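Local coordinates for putative exported protein (Aeromonas hydrophila subsp. hydrophila, PDB 4PJ2), which probably inhibits i-type lysozyme in the bacterial periplasm and binds a magnesium ion, at residues Leu66-Asn70 and Gly71-Pro75; Thr96-Pro99 and Gln100-Leu103; Asn115-Val118 and Ile119-Leu122. One frame throughout, in Å; residues are numbered along the deposited sequence.

All three interactions are local, two of them in the same antiparallel sheet. Interaction 1 lies at the surface; interactions 2 and 3 are partly buried. Interaction 1 is a loop joining strands 60-67 and 76-82, where oxygen atoms converge on a magnesium ion. Interaction 2 closes the hairpin of strands 90-98 and 102-112; it is polar at its turn but apolar where L97 and L103 are buried. Interaction 3 starts helix 118-123, with a carboxylate at the solvent side and aliphatic groups facing the sheet. Interaction 1 touches both others: P75 O lies 3.5 Å from L97 CD1, and L67 CD1 lies 3.6 Å from I119 CD1. Interactions 2 and 3 stay about 10 Å apart at their nearest atoms.

Interaction 1. Residues Leu66-Asn70 and Gly71-Pro75; sequences LLDLN and GDKQP. With MG (magnesium ion), chain G.
An EF-hand-like loop with a D-x-N-x-D start joins strands 60-67 and 76-82 and binds magnesium, with ligands at alternate positions and a backbone oxygen at the seventh, though strands flank it and its glutamate stands at position 9. Four of its six protein oxygens, D68 OD1, N70 OD1, D72 OD1 and Q74 O, bind the ion at 2.2 to 2.4 Å. E76 OE1 and OE2 complete the site. Metal binding accounts for the close spacing of oxygens that would otherwise repel one another.

The D68 carboxylate also organises the backbone. G71 N donates to D68 OD1 at 2.8 Å, while K73 N reaches D68 OD2 at 2.7 Å, meeting it from above the carboxylate plane. Since D68 CG stands anti to its own backbone N (chi1 -179°), the group extends across the loop and can serve ion and amides together. N70 and D72 lie obliquely, their amide and carboxylate planes 73° apart; the bond from N70 ND2 to D72 OD2 is weak, whereas D72 N donates to N70 OD1 at 161°. D72 in turn forms an Asx turn, Q74 N lying 2.8 Å from D72 OD1 on its anti side.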
loop_
_atom_site.group_PDB
_atom_site.type_symbol
_atom_site.label_atom_id
_atom_site.label_comp_id
_atom_site.label_asym_id
_atom_site.label_seq_id
_atom_site.Cartn_x
_atom_site.Cartn_y
_atom_site.Cartn_z
ATOM N N LEU A 66 -13.051 13.878 -1.116
ATOM C CA LEU A 66 -13.532 14.911 -2.024
ATOM C C LEU A 66 -13.267 16.254 -1.373
ATOM O O LEU A 66 -13.902 16.616 -0.371
ATOM C CB LEU A 66 -15.038 14.780 -2.284
ATOM C CG LEU A 66 -15.477 13.577 -3.105
ATOM C CD1 LEU A 66 -16.996 13.527 -3.197
ATOM C CD2 LEU A 66 -14.849 13.642 -4.488
ATOM N N LEU A 67 -12.313 16.993 -1.923
ATOM C CA LEU A 67 -11.869 18.239 -1.301
ATOM C C LEU A 67 -11.376 19.178 -2.381
ATOM O O LEU A 67 -10.757 18.737 -3.341
ATOM C CB LEU A 67 -10.739 17.960 -0.310
ATOM C CG LEU A 67 -11.110 17.189 0.961
ATOM C CD1 LEU A 67 -9.867 16.789 1.738
ATOM C CD2 LEU A 67 -12.019 18.019 1.846
ATOM N N ASP A 68 -11.664 20.465 -2.237
ATOM C CA ASP A 68 -11.194 21.458 -3.192
ATOM C C ASP A 68 -9.717 21.766 -2.969
ATOM O O ASP A 68 -9.352 22.399 -1.976
ATOM C CB ASP A 68 -12.022 22.734 -3.045
ATOM C CG ASP A 68 -11.620 23.810 -4.029
ATOM O OD1 ASP A 68 -10.886 23.505 -4.988
ATOM O OD2 ASP A 68 -12.049 24.968 -3.845
ATOM N N LEU A 69 -8.871 21.345 -3.903
ATOM C CA LEU A 69 -7.425 21.510 -3.781
ATOM C C LEU A 69 -6.915 22.715 -4.551
ATOM O O LEU A 69 -5.869 23.263 -4.208
ATOM C CB LEU A 69 -6.709 20.262 -4.308
ATOM C CG LEU A 69 -7.006 18.949 -3.598
ATOM C CD1 LEU A 69 -6.236 17.836 -4.293
ATOM C CD2 LEU A 69 -6.675 19.022 -2.109
ATOM N N ASN A 70 -7.631 23.108 -5.602
ATOM C CA ASN A 70 -7.159 24.168 -6.488
ATOM C C ASN A 70 -7.894 25.486 -6.277
ATOM O O ASN A 70 -7.583 26.482 -6.922
ATOM C CB ASN A 70 -7.250 23.740 -7.959
ATOM C CG ASN A 70 -8.674 23.453 -8.410
ATOM O OD1 ASN A 70 -9.632 23.588 -7.644
ATOM N ND2 ASN A 70 -8.818 23.051 -9.669
ATOM N N GLY A 71 -8.874 25.481 -5.380
ATOM C CA GLY A 71 -9.565 26.697 -5.000
ATOM C C GLY A 71 -10.668 27.152 -5.939
ATOM O O GLY A 71 -11.100 28.305 -5.856
ATOM N N ASP A 72 -11.133 26.271 -6.824
ATOM C CA ASP A 72 -12.227 26.621 -7.730
ATOM C C ASP A 72 -13.596 26.305 -7.125
ATOM O O ASP A 72 -14.608 26.316 -7.826
ATOM C CB ASP A 72 -12.068 25.934 -9.093
ATOM C CG ASP A 72 -12.267 24.424 -9.035
ATOM O OD1 ASP A 72 -12.671 23.885 -7.984
ATOM O OD2 ASP A 72 -12.030 23.765 -10.069
ATOM N N LYS A 73 -13.603 26.008 -5.828
ATOM C CA LYS A 73 -14.829 25.761 -5.066
ATOM C C LYS A 73 -15.580 24.498 -5.491
ATOM O O LYS A 73 -16.732 24.300 -5.117
ATOM C CB LYS A 73 -15.739 26.996 -5.109
ATOM C CG LYS A 73 -15.107 28.202 -4.423
ATOM C CD LYS A 73 -15.925 29.468 -4.592
ATOM C CE LYS A 73 -15.302 30.611 -3.804
ATOM N NZ LYS A 73 -16.323 31.548 -3.247
ATOM N N GLN A 74 -14.904 23.643 -6.253
ATOM C CA GLN A 74 -15.406 22.309 -6.586
ATOM C C GLN A 74 -14.429 21.287 -6.026
ATOM O O GLN A 74 -13.230 21.541 -6.009
ATOM C CB GLN A 74 -15.489 22.118 -8.099
ATOM C CG GLN A 74 -16.399 23.089 -8.826
ATOM C CD GLN A 74 -16.695 22.638 -10.248
ATOM O OE1 GLN A 74 -15.783 22.492 -11.070
ATOM N NE2 GLN A 74 -17.973 22.400 -10.540
ATOM N N PRO A 75 -14.926 20.128 -5.568
ATOM C CA PRO A 75 -13.961 19.161 -5.034
ATOM C C PRO A 75 -13.208 18.384 -6.103
ATOM O O PRO A 75 -13.789 18.004 -7.126
ATOM C CB PRO A 75 -14.839 18.209 -4.220
ATOM C CG PRO A 75 -16.165 18.263 -4.897
ATOM C CD PRO A 75 -16.316 19.692 -5.354
HETATM MG MG MG G . -11.429 22.301 -7.011
#

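Interaction 2. Residues Thr96-Pro99 and Gln100-Leu103; sequences TLNP and QEGL
N98 OD1 receives the backbone N of E101 at 2.7 Å, the shortest hydrogen bond of this hairpin turn, with the donor nearly along the C=O axis (C=O...N angle 160°). The amide of N98 reaches this place because its CG sits between the backbone N and the carbonyl carbon (chi1 55°), folding the side chain over the turn rather than away from it. The side chains of N98 and E101 run alongside each other, their amide and carboxylate planes 66° apart, which brings E101 CB to 3.3 Å from N98 OD1. Q100 crosses N98 at about a right angle.

The turn P99-E101 links strands 90-98 and 102-112 in an antiparallel hairpin. N98 and G102 form its closing hydrogen-bonded pair: G102 N donates to N98 O at 2.9 Å, and N98 N to G102 O at 3.1 Å. G102 has a positive phi, and its backbone angles would jam a CB against E101 O, which by itself calls for glycine. One step further in, L97 and L103 make a non-hydrogen-bonded pair whose side chains lie side by side on one face of the sheet, L97 CD2 4.0 Å from L103 CD1. L103 also packs on V34 and L36 of strand 30-37, linking this end of the hairpin with the other sheet.

The chemistry thus changes along the hairpin: at the tip a side-chain carbonyl takes up the N-H of E101 within the turn, and beyond the closing pair the leucines supply apolar contact.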
loop_
_atom_site.group_PDB
_atom_site.type_symbol
_atom_site.label_atom_id
_atom_site.label_comp_id
_atom_site.label_asym_id
_atom_site.label_seq_id
_atom_site.Cartn_x
_atom_site.Cartn_y
_atom_site.Cartn_z
ATOM N N THR A 96 -9.007 16.161 -11.126
ATOM C CA THR A 96 -10.084 17.104 -11.401
ATOM C C THR A 96 -11.160 16.376 -12.177
ATOM O O THR A 96 -10.852 15.470 -12.967
ATOM C CB THR A 96 -9.618 18.332 -12.188
ATOM O OG1 THR A 96 -8.863 17.922 -13.326
ATOM C CG2 THR A 96 -8.762 19.212 -11.317
ATOM N N LEU A 97 -12.414 16.761 -11.908
ATOM C CA LEU A 97 -13.609 16.176 -12.521
ATOM C C LEU A 97 -14.790 17.169 -12.495
ATOM O O LEU A 97 -15.285 17.563 -11.427
ATOM C CB LEU A 97 -14.045 14.892 -11.833
ATOM C CG LEU A 97 -13.312 14.406 -10.597
ATOM C CD1 LEU A 97 -13.566 15.309 -9.410
ATOM C CD2 LEU A 97 -13.773 13.029 -10.279
ATOM N N ASN A 98 -15.269 17.549 -13.671
ATOM C CA ASN A 98 -16.404 18.459 -13.765
ATOM C C ASN A 98 -17.089 18.327 -15.129
ATOM O O ASN A 98 -16.547 17.724 -16.062
ATOM C CB ASN A 98 -15.958 19.905 -13.500
ATOM C CG ASN A 98 -14.842 20.343 -14.412
ATOM O OD1 ASN A 98 -15.040 20.496 -15.623
ATOM N ND2 ASN A 98 -13.657 20.555 -13.843
ATOM N N PRO A 99 -18.299 18.874 -15.250
ATOM C CA PRO A 99 -19.017 18.730 -16.518
ATOM C C PRO A 99 -18.311 19.398 -17.703
ATOM O O PRO A 99 -18.398 18.893 -18.821
ATOM C CB PRO A 99 -20.354 19.426 -16.234
ATOM C CG PRO A 99 -20.518 19.361 -14.767
ATOM C CD PRO A 99 -19.139 19.471 -14.199
ATOM N N GLN A 100 -17.615 20.506 -17.458
ATOM C CA GLN A 100 -17.036 21.301 -18.542
ATOM C C GLN A 100 -15.812 20.632 -19.175
ATOM O O GLN A 100 -15.655 20.636 -20.399
ATOM C CB GLN A 100 -16.648 22.700 -18.034
ATOM C CG GLN A 100 -17.822 23.568 -17.578
ATOM C CD GLN A 100 -18.481 23.072 -16.293
ATOM O OE1 GLN A 100 -17.824 22.503 -15.410
ATOM N NE2 GLN A 100 -19.793 23.274 -16.192
ATOM N N GLU A 101 -14.965 20.044 -18.333
ATOM C CA GLU A 101 -13.650 19.605 -18.757
ATOM C C GLU A 101 -13.512 18.091 -18.696
ATOM O O GLU A 101 -12.663 17.510 -19.382
ATOM C CB GLU A 101 -12.585 20.225 -17.857
ATOM C CG GLU A 101 -12.753 21.725 -17.612
ATOM C CD GLU A 101 -12.234 22.575 -18.754
ATOM O OE1 GLU A 101 -12.049 22.033 -19.864
ATOM O OE2 GLU A 101 -12.007 23.791 -18.534
ATOM N N GLY A 102 -14.325 17.447 -17.861
ATOM C CA GLY A 102 -14.217 16.009 -17.689
ATOM C C GLY A 102 -13.260 15.622 -16.578
ATOM O O GLY A 102 -13.173 16.321 -15.567
ATOM N N LEU A 103 -12.532 14.524 -16.790
ATOM C CA LEU A 103 -11.740 13.845 -15.770
ATOM C C LEU A 103 -10.259 13.966 -16.108
ATOM O O LEU A 103 -9.872 13.572 -17.193
ATOM C CB LEU A 103 -12.119 12.357 -15.792
ATOM C CG LEU A 103 -11.343 11.406 -14.893
ATOM C CD1 LEU A 103 -11.584 11.823 -13.447
ATOM C CD2 LEU A 103 -11.650 9.919 -15.083
#

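Interaction 3. Residues Asn115-Val118 and Ile119-Leu122; sequences NEDV and IQAL
D117 and Q120 set their side chains at about a right angle across the first turn of helix 118-123, carboxylate and amide planes 60° apart, and D117 is the helix N-cap. The evidence for the cap is the bond from Q120 N to D117 OD1, 3.0 Å long and nearly straight at 167°. The donor approaches from well above the carboxylate plane, 73° out of it. D117 CG is anti to its backbone N, which carries the carboxylate over the start of the helix; there I119 CB comes within 3.4 Å of D117 OD1, and Q120 CB within 3.6 Å of D117 CG. A water joins D117 O and Q120 OE1, although this bridge is doubtful because Q120 has a second conformer.

On the sheet-facing part of the turn V118 and L122 run alongside each other toward the same side, with V118 CG1 3.8 Å from L122 CD1. The backbone follows the i to i+4 pattern, with L122 N donating to V118 O at 3.0 Å and A121 N to D117 O at 3.2 Å. V118 packs on L90 and L112 of the sheet, and L122 on V109, while I119 rests on I78.

Consequently the helix start is two-faced: one face is aliphatic and pressed to the strands, the other carries a carboxylate whose negative charge is probably favoured by the amides at the helix N-terminus.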
loop_
_atom_site.group_PDB
_atom_site.type_symbol
_atom_site.label_atom_id
_atom_site.label_comp_id
_atom_site.label_asym_id
_atom_site.label_seq_id
_atom_site.Cartn_x
_atom_site.Cartn_y
_atom_site.Cartn_z
ATOM N N ASN A 115 0.802 8.600 9.275
ATOM C CA ASN A 115 -0.045 9.627 9.877
ATOM C C ASN A 115 0.144 11.010 9.285
ATOM O O ASN A 115 -0.362 12.000 9.834
ATOM C CB ASN A 115 0.176 9.658 11.381
ATOM C CG ASN A 115 -0.335 8.415 12.046
ATOM O OD1 ASN A 115 -1.539 8.146 12.032
ATOM N ND2 ASN A 115 0.568 7.628 12.605
ATOM N N GLU A 116 0.866 11.093 8.171
ATOM C CA GLU A 116 1.077 12.379 7.513
ATOM C C GLU A 116 -0.161 12.840 6.746
ATOM O O GLU A 116 -0.945 12.023 6.250
ATOM C CB GLU A 116 2.344 12.373 6.646
ATOM C CG GLU A 116 3.606 12.551 7.493
ATOM C CD GLU A 116 4.902 12.561 6.701
ATOM O OE1 GLU A 116 4.876 12.246 5.490
ATOM O OE2 GLU A 116 5.959 12.874 7.310
ATOM N N ASP A 117 -0.350 14.151 6.673
ATOM C CA ASP A 117 -1.499 14.755 6.018
ATOM C C ASP A 117 -1.266 14.709 4.521
ATOM O O ASP A 117 -0.461 15.432 3.965
ATOM C CB ASP A 117 -1.652 16.198 6.513
ATOM C CG ASP A 117 -2.920 16.870 6.014
ATOM O OD1 ASP A 117 -3.457 16.467 4.979
ATOM O OD2 ASP A 117 -3.384 17.826 6.673
ATOM N N VAL A 118 -2.033 13.852 3.844
ATOM C CA VAL A 118 -1.902 13.643 2.400
ATOM C C VAL A 118 -2.346 14.887 1.652
ATOM O O VAL A 118 -1.778 15.270 0.637
ATOM C CB VAL A 118 -2.770 12.447 1.972
ATOM C CG1 VAL A 118 -2.887 12.347 0.459
ATOM C CG2 VAL A 118 -2.221 11.162 2.560
ATOM N N ILE A 119 -3.370 15.532 2.183
ATOM C CA ILE A 119 -3.929 16.701 1.526
ATOM C C ILE A 119 -2.927 17.842 1.546
ATOM O O ILE A 119 -2.722 18.511 0.543
ATOM C CB ILE A 119 -5.241 17.128 2.182
ATOM C CG1 ILE A 119 -6.299 16.028 1.989
ATOM C CG2 ILE A 119 -5.735 18.436 1.599
ATOM C CD1 ILE A 119 -6.644 15.685 0.525
ATOM N N GLN A 120 -2.287 18.061 2.687
ATOM C CA GLN A 120 -1.239 19.066 2.814
ATOM C C GLN A 120 -0.133 18.784 1.811
ATOM O O GLN A 120 0.389 19.681 1.162
ATOM C CB GLN A 120 -0.670 19.053 4.246
ATOM C CG GLN A 120 0.495 20.025 4.508
ATOM C CD GLN A 120 1.284 19.704 5.784
ATOM O OE1 GLN A 120 1.202 18.598 6.326
ATOM N NE2 GLN A 120 2.065 20.671 6.252
ATOM N N ALA A 121 0.231 17.511 1.691
ATOM C CA ALA A 121 1.326 17.138 0.803
ATOM C C ALA A 121 0.981 17.423 -0.656
ATOM O O ALA A 121 1.833 17.845 -1.439
ATOM C CB ALA A 121 1.675 15.677 0.990
ATOM N N LEU A 122 -0.279 17.208 -1.008
ATOM C CA LEU A 122 -0.754 17.462 -2.362
ATOM C C LEU A 122 -0.896 18.948 -2.679
ATOM O O LEU A 122 -1.030 19.317 -3.847
ATOM C CB LEU A 122 -2.103 16.779 -2.579
ATOM C CG LEU A 122 -2.098 15.268 -2.768
ATOM C CD1 LEU A 122 -3.493 14.717 -2.510
ATOM C CD2 LEU A 122 -1.618 14.890 -4.164
HETATM O O HOH W 1 1.906 16.408 5.077
#